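Local coordinates for conserved protein (MTH177) (Methanothermobacter marburgensis, PDB 1TR8) that probably contacts nascent chains as they emerge from the ribosome, acting as a homodimeric, RNA-binding nascent polypeptide-associated complex, at residues Ile64-Asp67 with Asp68-Val72. Numbering follows the deposited sequence.
Sequences IPED and DIELV
I64 meets I69 where the chain enters the helix 66-76. The methyl CG2 of I64 presses on CG1 of I69 at 3.4 Å, tight for two carbons, and the two side chains cross at about a right angle. With I64 CG1 beside the backbone N (chi1 -53°), CG2 lies anti to that N, the position from which it meets I69. P65 occupies the N-cap position, and its backbone carbonyl does the work: P65 O accepts I69 N at 3.1 Å and, weakly, D68 N. The P65 ring also lies against the D68 carboxylate, with P65 CG 3.4 Å from D68 OD2. The next two residues continue the i to i+4 ladder: E70 N bonds to E66 O at 2.8 Å and L71 N to D67 O at 3.0 Å. E70 OE2 lies 3.4 Å from E66 CG. D67 and E70 run side by side, a like-charge approach of 3.8 Å between D67 OD1 and E70 OE1. E66 OE1 forms a salt bridge with R80. Further out, I64 and I69 both touch T84 of helix 80-89, while D68, L71 and V72 reach L94 of helix 94-100. This starts the first helix of the three-helix UBA domain. The helix dipole would probably stabilise the charges of E66, D67 and D68. R80 probably offsets that of E66, while D67 and E70 would probably repel mildly.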
loop_
_atom_site.group_PDB
_atom_site.type_symbol
_atom_site.label_atom_id
_atom_site.label_comp_id
_atom_site.label_asym_id
_atom_site.label_seq_id
_atom_site.Cartn_x
_atom_site.Cartn_y
_atom_site.Cartn_z
ATOM N N ILE A 64 1.225 23.537 -8.996
ATOM C CA ILE A 64 0.266 24.630 -8.941
ATOM C C ILE A 64 0.899 25.878 -9.555
ATOM O O ILE A 64 1.911 26.397 -9.052
ATOM C CB ILE A 64 -0.098 24.912 -7.490
ATOM C CG1 ILE A 64 -0.546 23.625 -6.803
ATOM C CG2 ILE A 64 -1.186 25.968 -7.438
ATOM C CD1 ILE A 64 0.103 23.427 -5.464
ATOM N N PRO A 65 0.294 26.376 -10.629
ATOM C CA PRO A 65 0.802 27.582 -11.276
ATOM C C PRO A 65 0.833 28.794 -10.342
ATOM O O PRO A 65 -0.154 29.092 -9.687
ATOM C CB PRO A 65 -0.180 27.811 -12.439
ATOM C CG PRO A 65 -0.900 26.478 -12.647
ATOM C CD PRO A 65 -0.874 25.799 -11.324
ATOM N N GLU A 66 1.975 29.467 -10.280
ATOM C CA GLU A 66 2.150 30.676 -9.481
ATOM C C GLU A 66 1.013 31.665 -9.668
ATOM O O GLU A 66 0.453 32.189 -8.699
ATOM C CB GLU A 66 3.473 31.357 -9.860
ATOM C CG GLU A 66 4.001 32.347 -8.832
ATOM C CD GLU A 66 4.754 31.665 -7.710
ATOM O OE1 GLU A 66 4.108 31.062 -6.845
ATOM O OE2 GLU A 66 6.000 31.729 -7.681
ATOM N N ASP A 67 0.703 31.932 -10.930
ATOM C CA ASP A 67 -0.330 32.897 -11.277
ATOM C C ASP A 67 -1.691 32.487 -10.724
ATOM O O ASP A 67 -2.469 33.337 -10.315
ATOM C CB ASP A 67 -0.367 33.123 -12.791
ATOM C CG ASP A 67 0.895 33.778 -13.306
ATOM O OD1 ASP A 67 1.733 34.198 -12.472
ATOM O OD2 ASP A 67 1.148 33.912 -14.524
ATOM N N ASP A 68 -1.957 31.193 -10.624
ATOM C CA ASP A 68 -3.196 30.741 -10.009
ATOM C C ASP A 68 -3.197 30.934 -8.511
ATOM O O ASP A 68 -4.196 31.354 -7.953
ATOM C CB ASP A 68 -3.412 29.271 -10.310
ATOM C CG ASP A 68 -3.693 29.015 -11.771
ATOM O OD1 ASP A 68 -3.632 29.974 -12.572
ATOM O OD2 ASP A 68 -3.990 27.883 -12.195
ATOM N N ILE A 69 -2.084 30.626 -7.855
ATOM C CA ILE A 69 -1.940 30.901 -6.419
ATOM C C ILE A 69 -2.142 32.381 -6.148
ATOM O O ILE A 69 -2.930 32.735 -5.294
ATOM C CB ILE A 69 -0.563 30.447 -5.902
ATOM C CG1 ILE A 69 -0.433 28.932 -6.053
ATOM C CG2 ILE A 69 -0.369 30.821 -4.428
ATOM C CD1 ILE A 69 0.965 28.423 -5.807
ATOM N N GLU A 70 -1.464 33.225 -6.917
ATOM C CA GLU A 70 -1.577 34.687 -6.806
ATOM C C GLU A 70 -3.017 35.163 -6.948
ATOM O O GLU A 70 -3.498 35.937 -6.131
ATOM C CB GLU A 70 -0.718 35.370 -7.871
ATOM C CG GLU A 70 0.757 35.390 -7.521
ATOM C CD GLU A 70 1.627 35.856 -8.675
ATOM O OE1 GLU A 70 1.116 36.553 -9.599
ATOM O OE2 GLU A 70 2.837 35.523 -8.653
ATOM N N LEU A 71 -3.699 34.672 -7.975
ATOM C CA LEU A 71 -5.090 35.059 -8.254
ATOM C C LEU A 71 -6.021 34.725 -7.087
ATOM O O LEU A 71 -6.822 35.552 -6.635
ATOM C CB LEU A 71 -5.583 34.362 -9.523
ATOM C CG LEU A 71 -6.779 34.981 -10.253
ATOM C CD1 LEU A 71 -6.638 34.760 -11.739
ATOM C CD2 LEU A 71 -8.086 34.411 -9.793
ATOM N N VAL A 72 -5.853 33.525 -6.547
ATOM C CA VAL A 72 -6.676 33.092 -5.422
ATOM C C VAL A 72 -6.388 33.919 -4.156
ATOM O O VAL A 72 -7.300 34.291 -3.431
ATOM C CB VAL A 72 -6.480 31.582 -5.116
ATOM C CG1 VAL A 72 -7.316 31.167 -3.914
ATOM C CG2 VAL A 72 -6.838 30.737 -6.312
#